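Local structure of xylooligosaccharide oxidase (Myceliophthora thermophila, 5L6G) at residues F342-S346 against Y451-G455; L456-Q462 against Y487-E493; L473-Q478 against V492-V497. The protein oxidises the C1 hydroxyl of xylooligosaccharides and related sugars to lactones with a bicovalently bound FAD, passing the electrons to oxygen to form hydrogen peroxide. All coordinates share one frame; numbering follows the deposited sequence.

Contact 1: F342-S346 against Y451-G455; sequences FYSKS and YADPG. With XYP (beta-D-xylopyranose), chain I; FAD (flavin-adenine dinucleotide), chain D.
The loop that delivers a substrate-binding tyrosine to the flavin is tied to the substrate-domain sheet through one aspartate, D453, which meets Y343 and K345 of strand 341-349. Its carboxylate is shared between them. OD1 accepts from Y343 OH at 2.6 Å, a bond that arrives on the syn side but 30° out of the carboxylate plane. G455 N binds the same OD1 from the opposite face, 2.8 Å away, closing an Asx turn across P454. OD2 turns its syn lone pair to K345 NZ, 2.7 Å distant, in a salt bridge. With CG anti to the backbone N (chi1 173°), D453 extends straight at the strand, whereas K345 curls back at chi3 and chi4, laying its CG and CE against OD2 before its ammonium meets it. That ammonium also donates to Y343 OH and has a second anionic partner, D430 on helix 426-437. The tyrosine ring stands 75° from the carboxylate plane, its edge near P454 CD. Beyond it a β-D-xylopyranose rests by Y343, P454 and G455, with G455 CA 3.3 Å from its C5. Towards the flavin, S346 CB packs on Y451 CB at 3.9 Å, and one water molecule donates to both S344 O and A452 O, bridging strand and loop. Y451 OH lies 3.5 Å from FAD C2 and is hydrogen-bonded to another xylose, in the catalytic pocket. Two donors on OD1 and a lysine on OD2 would probably favour an ionised D453, with K345 shared between it and D430. The same carboxylate thereby fixes the turn beside the outer sugar and joins strand to loop only two residues after the substrate-binding Y451.

Contact 2: L456-Q462 against Y487-E493; sequences LDRAEAQ and YYPQAVE
Y487 opens the segment by bringing CE1 over one face of the R458 guanidinium, 3.5 Å from NH1. The two planes are nearly perpendicular (82°), and the ring edge faces the arginine. A type I turn from Y488 to A491 follows, joining this loop after helix 470-480 to the start of helix 458-466 within the berberine-like C-terminal region. P489 O lies against the aliphatic part of R458, 3.3 Å from CG. Q490 lays CG and CD on A461 CB while NE2 donates to L456 O at 2.9 Å, in its amide plane; its OE1 is held by Y465. R458, with CG anti to the backbone N (chi1 -171°) and its chain extended as far as NE, carries its guanidinium out to A491 O and E493. The A491 oxygen receives it side-on, from NE at 2.8 Å and NH2 at 3.1 Å, both within the guanidinium plane. V492 O adds a weak bond to NH2, which also forms a salt bridge with E484. E493 CG sits over the centre of the other guanidinium face; E493 N bonds Q462 OE1 at 2.9 Å, and Q462 NE2 meets the anti lone pair of E493 OE2 at 3.0 Å and also donates to R458 O. Carbonyls at the edge and carbon on both faces thus fix the rotation of R458's flat group, while the carbonyl dipoles and E484 would offset its charge.

Contact 3: L473-Q478 against V492-V497; sequences LRRIKQ and VEPAEV
R474 leaves helix 470-480 with CG anti to its carbonyl carbon (chi1 -69°) and bends at chi3 (65°), a course that runs its chain along the C-terminal tail and sets the guanidinium edge against two successive carbonyls. NE donates to E493 O at 2.9 Å and NH2 to P494 O at 3.0 Å, each from above the carbonyl plane. The backbone of the same residue answers: A495 N donates to R474 O at 2.8 Å, on the face opposite that used by the helical bond from Q478 N. Apolar groups fill in alongside. V492 CG1 lies 3.8 Å from R474 CG and also meets K477 CB, and P494 CB packs on Q478 CA at 3.8 Å. K477, bent at chi2, lays CG against the P494 ring on its way to a salt bridge with D481. Further along, Q478 CG approaches A495 O, and its NE2 ends 3.6 Å from V497 CG2. The tail has no regular secondary structure here, and two of its carbonyls and the N-H of A495 find partners on one arginine, whose side chain and backbone fasten the chain end to the helix.

In the fold
From contact 1 to contact 3 the polar work passes from charge to backbone. Contact 1, buried, its centre about 12 Å from that of the chain, joins the eight-stranded antiparallel sheet to the loop beside flavin and sugars, and relies on a carboxylate shared by a tyrosine and a lysine, and on bridging waters. Contact 2, also buried, and the partly exposed contact 3, whose centre lies about 23 Å from that of the chain, each set an arginine of one of two consecutive helices, 458-466 and 470-480, against main-chain carbonyls. Those two share V492 and E493, so one extended tail spans both helices. Contact 1 touches contact 2 through D453 O and Q490 NE2, 2.8 Å apart, whereas contact 3 lies away from the active site.

Contact 1: F342-S346 against Y451-G455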
loop_
_atom_site.group_PDB
_atom_site.type_symbol
_atom_site.label_atom_id
_atom_site.label_comp_id
_atom_site.label_asym_id
_atom_site.label_seq_id
_atom_site.Cartn_x
_atom_site.Cartn_y
_atom_site.Cartn_z
ATOM N N PHE A 342 -7.135 1.525 15.090
ATOM C CA PHE A 342 -6.532 2.774 14.676
ATOM C C PHE A 342 -7.382 3.551 13.671
ATOM O O PHE A 342 -8.356 3.023 13.084
ATOM C CB PHE A 342 -5.143 2.496 14.071
ATOM C CG PHE A 342 -5.198 1.686 12.798
ATOM C CD1 PHE A 342 -5.305 0.307 12.846
ATOM C CD2 PHE A 342 -5.171 2.303 11.557
ATOM C CE1 PHE A 342 -5.382 -0.444 11.677
ATOM C CE2 PHE A 342 -5.229 1.549 10.381
ATOM C CZ PHE A 342 -5.339 0.181 10.449
ATOM N N TYR A 343 -6.977 4.813 13.490
ATOM C CA TYR A 343 -7.392 5.634 12.365
ATOM C C TYR A 343 -6.138 6.052 11.625
ATOM O O TYR A 343 -5.113 6.232 12.241
ATOM C CB TYR A 343 -8.175 6.869 12.819
ATOM C CG TYR A 343 -8.612 7.748 11.668
ATOM C CD1 TYR A 343 -9.299 7.226 10.602
ATOM C CD2 TYR A 343 -8.353 9.111 11.658
ATOM C CE1 TYR A 343 -9.711 8.019 9.540
ATOM C CE2 TYR A 343 -8.769 9.919 10.604
ATOM C CZ TYR A 343 -9.453 9.357 9.542
ATOM O OH TYR A 343 -9.877 10.122 8.465
ATOM N N SER A 344 -6.225 6.175 10.306
ATOM C CA SER A 344 -5.065 6.559 9.518
ATOM C C SER A 344 -5.445 7.442 8.353
ATOM O O SER A 344 -6.563 7.383 7.844
ATOM C CB SER A 344 -4.321 5.313 9.035
ATOM O OG SER A 344 -3.278 5.635 8.145
ATOM N N LYS A 345 -4.518 8.317 7.985
ATOM C CA LYS A 345 -4.665 9.153 6.814
ATOM C C LYS A 345 -3.364 9.079 6.033
ATOM O O LYS A 345 -2.322 8.569 6.520
ATOM C CB LYS A 345 -4.992 10.600 7.197
ATOM C CG LYS A 345 -6.298 10.781 7.949
ATOM C CD LYS A 345 -6.704 12.244 8.127
ATOM C CE LYS A 345 -7.393 12.852 6.909
ATOM N NZ LYS A 345 -8.818 12.457 6.702
ATOM N N SER A 346 -3.440 9.547 4.796
ATOM C CA SER A 346 -2.276 9.652 3.963
ATOM C C SER A 346 -2.273 10.962 3.217
ATOM O O SER A 346 -3.277 11.714 3.204
ATOM C CB SER A 346 -2.291 8.506 2.954
ATOM O OG SER A 346 -3.223 8.762 1.930
ATOM N N TYR A 451 -3.152 3.334 2.140
ATOM C CA TYR A 451 -3.499 3.762 3.504
ATOM C C TYR A 451 -4.941 4.331 3.491
ATOM O O TYR A 451 -5.199 5.526 3.726
ATOM C CB TYR A 451 -2.513 4.784 4.022
ATOM C CG TYR A 451 -1.067 4.345 3.966
ATOM C CD1 TYR A 451 -0.680 3.090 4.388
ATOM C CD2 TYR A 451 -0.089 5.179 3.456
ATOM C CE1 TYR A 451 0.651 2.688 4.332
ATOM C CE2 TYR A 451 1.234 4.769 3.378
ATOM C CZ TYR A 451 1.594 3.528 3.812
ATOM O OH TYR A 451 2.915 3.113 3.743
ATOM N N ALA A 452 -5.867 3.432 3.233
ATOM C CA ALA A 452 -7.240 3.797 2.949
ATOM C C ALA A 452 -7.873 4.526 4.119
ATOM O O ALA A 452 -7.806 4.065 5.244
ATOM C CB ALA A 452 -8.049 2.566 2.605
ATOM N N ASP A 453 -8.467 5.670 3.823
ATOM C CA ASP A 453 -9.008 6.559 4.839
ATOM C C ASP A 453 -10.523 6.632 4.642
ATOM O O ASP A 453 -11.002 7.365 3.792
ATOM C CB ASP A 453 -8.346 7.926 4.661
ATOM C CG ASP A 453 -8.937 8.998 5.552
ATOM O OD1 ASP A 453 -9.894 8.711 6.308
ATOM O OD2 ASP A 453 -8.445 10.134 5.455
ATOM N N PRO A 454 -11.288 5.891 5.455
ATOM C CA PRO A 454 -12.745 5.887 5.265
ATOM C C PRO A 454 -13.418 7.177 5.711
ATOM O O PRO A 454 -14.641 7.284 5.618
ATOM C CB PRO A 454 -13.204 4.703 6.117
ATOM C CG PRO A 454 -12.156 4.579 7.175
ATOM C CD PRO A 454 -10.864 5.015 6.555
ATOM N N GLY A 455 -12.641 8.152 6.179
ATOM C CA GLY A 455 -13.172 9.483 6.495
ATOM C C GLY A 455 -13.551 10.268 5.247
ATOM O O GLY A 455 -14.323 11.223 5.326
HETATM O O1 XYP I . -14.656 4.834 10.091
HETATM C C1 XYP I . -14.740 6.188 9.712
HETATM C C2 XYP I . -15.710 6.901 10.656
HETATM C C3 XYP I . -15.745 8.365 10.291
HETATM C C4 XYP I . -14.339 8.919 10.395
HETATM C C5 XYP I . -13.394 8.129 9.517
HETATM O O2 XYP I . -17.033 6.335 10.587
HETATM O O3 XYP I . -16.581 9.092 11.189
HETATM O O4 XYP I . -14.381 10.289 10.010
HETATM O O5 XYP I . -13.442 6.740 9.848
HETATM P PA FAD D . -6.916 -6.434 1.434
HETATM O O1A FAD D . -7.057 -7.930 1.275
HETATM O O2A FAD D . -7.654 -5.809 2.575
HETATM O O5B FAD D . -7.187 -5.716 0.062
HETATM C C5B FAD D . -7.095 -4.301 -0.126
HETATM C C4B FAD D . -7.896 -3.893 -1.342
HETATM O O4B FAD D . -7.379 -4.562 -2.495
HETATM C C3B FAD D . -9.361 -4.287 -1.240
HETATM O O3B FAD D . -10.145 -3.355 -1.954
HETATM C C2B FAD D . -9.411 -5.617 -1.947
HETATM O O2B FAD D . -10.709 -5.970 -2.409
HETATM C C1B FAD D . -8.399 -5.401 -3.049
HETATM N N9A FAD D . -7.829 -6.679 -3.482
HETATM C C8A FAD D . -7.213 -7.602 -2.749
HETATM N N7A FAD D . -6.847 -8.658 -3.515
HETATM C C5A FAD D . -7.241 -8.358 -4.752
HETATM C C6A FAD D . -7.194 -9.050 -6.038
HETATM N N6A FAD D . -6.594 -10.255 -6.064
HETATM N N1A FAD D . -7.757 -8.434 -7.099
HETATM C C2A FAD D . -8.329 -7.229 -7.038
HETATM N N3A FAD D . -8.407 -6.528 -5.868
HETATM C C4A FAD D . -7.882 -7.063 -4.732
HETATM N N1 FAD D . 1.676 -0.092 2.157
HETATM C C2 FAD D . 2.785 0.408 1.526
HETATM O O2 FAD D . 2.646 0.997 0.419
HETATM N N3 FAD D . 4.021 0.243 2.059
HETATM C C4 FAD D . 4.234 -0.420 3.222
HETATM O O4 FAD D . 5.378 -0.580 3.732
HETATM C C4X FAD D . 3.085 -0.981 3.964
HETATM N N5 FAD D . 3.203 -1.659 5.143
HETATM C C5X FAD D . 2.120 -2.205 5.811
HETATM C C6 FAD D . 2.255 -2.924 7.006
HETATM C C7 FAD D . 1.118 -3.439 7.648
HETATM C C7M FAD D . 1.307 -4.189 8.944
HETATM C C8 FAD D . -0.252 -3.278 7.048
HETATM C C8M FAD D . -1.494 -3.891 7.685
HETATM C C9 FAD D . -0.358 -2.572 5.855
HETATM C C9A FAD D . 0.766 -2.014 5.219
HETATM N N10 FAD D . 0.666 -1.273 4.011
HETATM C C10 FAD D . 1.774 -0.745 3.344
HETATM C "C1'" FAD D . -0.617 -1.027 3.362
HETATM C "C2'" FAD D . -0.950 -2.067 2.340
HETATM O "O2'" FAD D . -0.185 -1.770 1.168
HETATM C "C3'" FAD D . -2.424 -1.888 2.020
HETATM O "O3'" FAD D . -3.226 -2.017 3.199
HETATM C "C4'" FAD D . -2.828 -2.951 0.995
HETATM O "O4'" FAD D . -3.882 -2.425 0.176
HETATM C "C5'" FAD D . -3.237 -4.213 1.712
HETATM O "O5'" FAD D . -3.257 -5.303 0.788
HETATM P P FAD D . -3.982 -6.627 1.249
HETATM O O1P FAD D . -4.096 -7.596 0.114
HETATM O O2P FAD D . -3.363 -7.130 2.514
HETATM O O3P FAD D . -5.388 -6.048 1.750
HETATM O O HOH W 1 -7.764 4.896 7.851
HETATM O O HOH W 2 -11.833 13.172 6.751
HETATM O O HOH W 3 -6.233 10.149 3.955
HETATM O O HOH W 4 -5.549 7.859 2.536
#

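Contact 2: L456-Q462 against Y487-E493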
loop_
_atom_site.group_PDB
_atom_site.type_symbol
_atom_site.label_atom_id
_atom_site.label_comp_id
_atom_site.label_asym_id
_atom_site.label_seq_id
_atom_site.Cartn_x
_atom_site.Cartn_y
_atom_site.Cartn_z
ATOM N N LEU A 456 -13.007 9.880 4.098
ATOM C CA LEU A 456 -13.295 10.563 2.830
ATOM C C LEU A 456 -14.595 10.019 2.271
ATOM O O LEU A 456 -14.769 8.800 2.203
ATOM C CB LEU A 456 -12.194 10.304 1.808
ATOM C CG LEU A 456 -10.759 10.519 2.278
ATOM C CD1 LEU A 456 -9.794 9.893 1.292
ATOM C CD2 LEU A 456 -10.453 12.007 2.503
ATOM N N ASP A 457 -15.483 10.905 1.833
ATOM C CA ASP A 457 -16.664 10.440 1.103
ATOM C C ASP A 457 -16.253 9.912 -0.269
ATOM O O ASP A 457 -15.115 10.108 -0.722
ATOM C CB ASP A 457 -17.819 11.469 1.055
ATOM C CG ASP A 457 -17.548 12.691 0.179
ATOM O OD1 ASP A 457 -16.869 12.618 -0.875
ATOM O OD2 ASP A 457 -18.110 13.755 0.542
ATOM N N ARG A 458 -17.159 9.181 -0.897
ATOM C CA ARG A 458 -16.828 8.487 -2.123
ATOM C C ARG A 458 -16.289 9.423 -3.200
ATOM O O ARG A 458 -15.271 9.120 -3.827
ATOM C CB ARG A 458 -18.037 7.732 -2.650
ATOM C CG ARG A 458 -17.681 6.814 -3.795
ATOM C CD ARG A 458 -18.829 5.902 -4.151
ATOM N NE ARG A 458 -18.415 5.031 -5.233
ATOM C CZ ARG A 458 -19.242 4.360 -6.012
ATOM N NH1 ARG A 458 -20.561 4.451 -5.840
ATOM N NH2 ARG A 458 -18.736 3.597 -6.975
ATOM N N ALA A 459 -16.952 10.559 -3.403
ATOM C CA ALA A 459 -16.504 11.521 -4.409
ATOM C C ALA A 459 -15.101 12.049 -4.119
ATOM O O ALA A 459 -14.252 12.092 -5.025
ATOM C CB ALA A 459 -17.474 12.688 -4.529
ATOM N N GLU A 460 -14.853 12.453 -2.874
ATOM C CA GLU A 460 -13.557 12.991 -2.545
ATOM C C GLU A 460 -12.509 11.908 -2.706
ATOM O O GLU A 460 -11.451 12.178 -3.256
ATOM C CB GLU A 460 -13.477 13.614 -1.146
ATOM C CG GLU A 460 -12.139 14.348 -0.957
ATOM C CD GLU A 460 -11.920 14.946 0.420
ATOM O OE1 GLU A 460 -12.755 14.751 1.327
ATOM O OE2 GLU A 460 -10.869 15.600 0.591
ATOM N N ALA A 461 -12.809 10.693 -2.251
ATOM C CA ALA A 461 -11.819 9.620 -2.239
ATOM C C ALA A 461 -11.285 9.327 -3.647
ATOM O O ALA A 461 -10.059 9.282 -3.876
ATOM C CB ALA A 461 -12.406 8.364 -1.608
ATOM N N GLN A 462 -12.206 9.165 -4.592
ATOM C CA GLN A 462 -11.827 8.918 -5.989
ATOM C C GLN A 462 -10.927 10.025 -6.513
ATOM O O GLN A 462 -9.937 9.753 -7.210
ATOM C CB GLN A 462 -13.058 8.870 -6.865
ATOM C CG GLN A 462 -13.875 7.633 -6.690
ATOM C CD GLN A 462 -15.196 7.801 -7.356
ATOM O OE1 GLN A 462 -15.309 7.629 -8.547
ATOM N NE2 GLN A 462 -16.184 8.220 -6.593
ATOM N N TYR A 487 -18.217 -3.314 -5.785
ATOM C CA TYR A 487 -18.437 -2.082 -5.061
ATOM C C TYR A 487 -17.832 -2.136 -3.676
ATOM O O TYR A 487 -17.890 -3.150 -3.001
ATOM C CB TYR A 487 -19.952 -1.805 -4.940
ATOM C CG TYR A 487 -20.241 -0.658 -4.014
ATOM C CD1 TYR A 487 -20.151 0.644 -4.463
ATOM C CD2 TYR A 487 -20.509 -0.874 -2.658
ATOM C CE1 TYR A 487 -20.380 1.707 -3.619
ATOM C CE2 TYR A 487 -20.743 0.187 -1.802
ATOM C CZ TYR A 487 -20.654 1.480 -2.285
ATOM O OH TYR A 487 -20.863 2.564 -1.458
ATOM N N TYR A 488 -17.233 -1.022 -3.280
ATOM C CA TYR A 488 -16.976 -0.724 -1.894
ATOM C C TYR A 488 -17.117 0.789 -1.776
ATOM O O TYR A 488 -17.204 1.458 -2.795
ATOM C CB TYR A 488 -15.633 -1.244 -1.411
ATOM C CG TYR A 488 -14.411 -0.758 -2.147
ATOM C CD1 TYR A 488 -13.983 -1.381 -3.313
ATOM C CD2 TYR A 488 -13.653 0.264 -1.638
ATOM C CE1 TYR A 488 -12.816 -0.976 -3.967
ATOM C CE2 TYR A 488 -12.497 0.682 -2.286
ATOM C CZ TYR A 488 -12.090 0.064 -3.453
ATOM O OH TYR A 488 -10.911 0.487 -4.052
ATOM N N PRO A 489 -17.187 1.318 -0.549
ATOM C CA PRO A 489 -17.610 2.725 -0.398
ATOM C C PRO A 489 -16.688 3.782 -1.007
ATOM O O PRO A 489 -17.112 4.913 -1.190
ATOM C CB PRO A 489 -17.715 2.879 1.117
ATOM C CG PRO A 489 -18.136 1.505 1.565
ATOM C CD PRO A 489 -17.265 0.604 0.741
ATOM N N GLN A 490 -15.448 3.411 -1.331
ATOM C CA GLN A 490 -14.571 4.302 -2.081
ATOM C C GLN A 490 -14.178 3.762 -3.445
ATOM O O GLN A 490 -13.139 4.143 -3.993
ATOM C CB GLN A 490 -13.343 4.656 -1.248
ATOM C CG GLN A 490 -13.724 5.402 0.026
ATOM C CD GLN A 490 -12.530 5.804 0.857
ATOM O OE1 GLN A 490 -11.457 5.213 0.752
ATOM N NE2 GLN A 490 -12.713 6.798 1.712
ATOM N N ALA A 491 -15.025 2.907 -4.016
ATOM C CA ALA A 491 -14.800 2.407 -5.364
ATOM C C ALA A 491 -15.005 3.506 -6.401
ATOM O O ALA A 491 -15.839 4.418 -6.247
ATOM C CB ALA A 491 -15.693 1.228 -5.693
ATOM N N VAL A 492 -14.241 3.374 -7.481
ATOM C CA VAL A 492 -14.428 4.194 -8.660
ATOM C C VAL A 492 -15.856 4.024 -9.174
ATOM O O VAL A 492 -16.329 2.904 -9.313
ATOM C CB VAL A 492 -13.444 3.796 -9.759
ATOM C CG1 VAL A 492 -13.778 4.501 -11.055
ATOM C CG2 VAL A 492 -12.012 4.140 -9.307
ATOM N N GLU A 493 -16.507 5.133 -9.479
ATOM C CA GLU A 493 -17.846 5.118 -10.071
ATOM C C GLU A 493 -17.788 4.936 -11.586
ATOM O O GLU A 493 -17.032 5.633 -12.260
ATOM C CB GLU A 493 -18.540 6.447 -9.834
ATOM C CG GLU A 493 -18.926 6.721 -8.409
ATOM C CD GLU A 493 -19.564 8.081 -8.272
ATOM O OE1 GLU A 493 -20.714 8.241 -8.753
ATOM O OE2 GLU A 493 -18.916 8.981 -7.698
HETATM O O HOH W 5 -21.918 4.925 -2.801
#

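Contact 3: L473-Q478 against V492-V497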
loop_
_atom_site.group_PDB
_atom_site.type_symbol
_atom_site.label_atom_id
_atom_site.label_comp_id
_atom_site.label_asym_id
_atom_site.label_seq_id
_atom_site.Cartn_x
_atom_site.Cartn_y
_atom_site.Cartn_z
ATOM N N LEU A 473 -10.188 6.082 -15.572
ATOM C CA LEU A 473 -10.600 4.990 -14.679
ATOM C C LEU A 473 -12.114 4.795 -14.667
ATOM O O LEU A 473 -12.577 3.661 -14.659
ATOM C CB LEU A 473 -10.127 5.209 -13.243
ATOM C CG LEU A 473 -8.638 4.922 -12.974
ATOM C CD1 LEU A 473 -8.269 5.389 -11.592
ATOM C CD2 LEU A 473 -8.336 3.449 -13.130
ATOM N N ARG A 474 -12.869 5.891 -14.626
ATOM C CA ARG A 474 -14.341 5.801 -14.624
ATOM C C ARG A 474 -14.861 5.227 -15.941
ATOM O O ARG A 474 -15.838 4.465 -15.964
ATOM C CB ARG A 474 -14.971 7.162 -14.352
ATOM C CG ARG A 474 -14.734 7.652 -12.941
ATOM C CD ARG A 474 -15.594 8.846 -12.588
ATOM N NE ARG A 474 -17.016 8.484 -12.587
ATOM C CZ ARG A 474 -18.018 9.355 -12.520
ATOM N NH1 ARG A 474 -17.773 10.660 -12.451
ATOM N NH2 ARG A 474 -19.277 8.920 -12.528
ATOM N N ARG A 475 -14.197 5.570 -17.037
ATOM C CA ARG A 475 -14.593 5.039 -18.336
ATOM C C ARG A 475 -14.355 3.542 -18.413
ATOM O O ARG A 475 -15.220 2.809 -18.867
ATOM C CB ARG A 475 -13.896 5.776 -19.474
ATOM C CG ARG A 475 -14.377 7.210 -19.622
ATOM C CD ARG A 475 -13.964 7.835 -20.939
ATOM N NE ARG A 475 -12.504 7.941 -21.061
ATOM C CZ ARG A 475 -11.760 8.934 -20.582
ATOM N NH1 ARG A 475 -12.308 9.946 -19.915
ATOM N NH2 ARG A 475 -10.444 8.913 -20.778
ATOM N N ILE A 476 -13.191 3.091 -17.954
ATOM C CA ILE A 476 -12.871 1.659 -17.955
ATOM C C ILE A 476 -13.797 0.926 -16.989
ATOM O O ILE A 476 -14.217 -0.196 -17.236
ATOM C CB ILE A 476 -11.380 1.412 -17.622
ATOM C CG1 ILE A 476 -10.507 2.002 -18.724
ATOM C CG2 ILE A 476 -11.062 -0.069 -17.545
ATOM C CD1 ILE A 476 -9.050 2.079 -18.368
ATOM N N LYS A 477 -14.151 1.575 -15.890
ATOM C CA LYS A 477 -15.061 0.955 -14.929
ATOM C C LYS A 477 -16.432 0.647 -15.540
ATOM O O LYS A 477 -16.985 -0.424 -15.332
ATOM C CB LYS A 477 -15.201 1.849 -13.700
ATOM C CG LYS A 477 -16.157 1.351 -12.631
ATOM C CD LYS A 477 -15.684 0.081 -11.940
ATOM C CE LYS A 477 -16.714 -0.330 -10.890
ATOM N NZ LYS A 477 -16.226 -1.435 -10.029
ATOM N N GLN A 478 -16.978 1.592 -16.283
ATOM C CA GLN A 478 -18.253 1.367 -16.965
ATOM C C GLN A 478 -18.120 0.208 -17.951
ATOM O O GLN A 478 -19.045 -0.589 -18.112
ATOM C CB GLN A 478 -18.703 2.664 -17.644
ATOM C CG GLN A 478 -20.067 2.617 -18.289
ATOM C CD GLN A 478 -20.057 1.949 -19.648
ATOM O OE1 GLN A 478 -19.024 1.885 -20.322
ATOM N NE2 GLN A 478 -21.202 1.415 -20.047
ATOM N N VAL A 492 -14.241 3.374 -7.481
ATOM C CA VAL A 492 -14.428 4.194 -8.660
ATOM C C VAL A 492 -15.856 4.024 -9.174
ATOM O O VAL A 492 -16.329 2.904 -9.313
ATOM C CB VAL A 492 -13.444 3.796 -9.759
ATOM C CG1 VAL A 492 -13.778 4.501 -11.055
ATOM C CG2 VAL A 492 -12.012 4.140 -9.307
ATOM N N GLU A 493 -16.507 5.133 -9.479
ATOM C CA GLU A 493 -17.846 5.118 -10.071
ATOM C C GLU A 493 -17.788 4.936 -11.586
ATOM O O GLU A 493 -17.032 5.633 -12.260
ATOM C CB GLU A 493 -18.540 6.447 -9.834
ATOM C CG GLU A 493 -18.926 6.721 -8.409
ATOM C CD GLU A 493 -19.564 8.081 -8.272
ATOM O OE1 GLU A 493 -20.714 8.241 -8.753
ATOM O OE2 GLU A 493 -18.916 8.981 -7.698
ATOM N N PRO A 494 -18.646 4.074 -12.143
ATOM C CA PRO A 494 -18.656 4.002 -13.603
ATOM C C PRO A 494 -18.950 5.377 -14.194
ATOM O O PRO A 494 -19.709 6.156 -13.608
ATOM C CB PRO A 494 -19.805 3.028 -13.919
ATOM C CG PRO A 494 -20.083 2.292 -12.657
ATOM C CD PRO A 494 -19.619 3.155 -11.518
ATOM N N ALA A 495 -18.325 5.681 -15.323
ATOM C CA ALA A 495 -18.669 6.874 -16.068
ATOM C C ALA A 495 -20.119 6.717 -16.514
ATOM O O ALA A 495 -20.582 5.599 -16.773
ATOM C CB ALA A 495 -17.750 7.049 -17.273
ATOM N N GLU A 496 -20.836 7.830 -16.561
ATOM C CA GLU A 496 -22.193 7.837 -17.093
ATOM C C GLU A 496 -22.108 7.805 -18.610
ATOM O O GLU A 496 -21.250 8.459 -19.194
ATOM C CB GLU A 496 -22.941 9.094 -16.661
ATOM C CG GLU A 496 -23.118 9.250 -15.158
ATOM C CD GLU A 496 -24.001 10.437 -14.804
ATOM O OE1 GLU A 496 -24.538 11.089 -15.732
ATOM O OE2 GLU A 496 -24.165 10.722 -13.597
ATOM N N VAL A 497 -22.983 7.033 -19.240
ATOM C CA VAL A 497 -23.102 7.035 -20.697
ATOM C C VAL A 497 -24.574 7.164 -21.086
ATOM O O VAL A 497 -25.362 7.778 -20.364
ATOM C CB VAL A 497 -22.469 5.778 -21.336
ATOM C CG1 VAL A 497 -20.950 5.850 -21.251
ATOM C CG2 VAL A 497 -22.995 4.504 -20.685
ATOM O OXT VAL A 497 -25.010 6.673 -22.124
#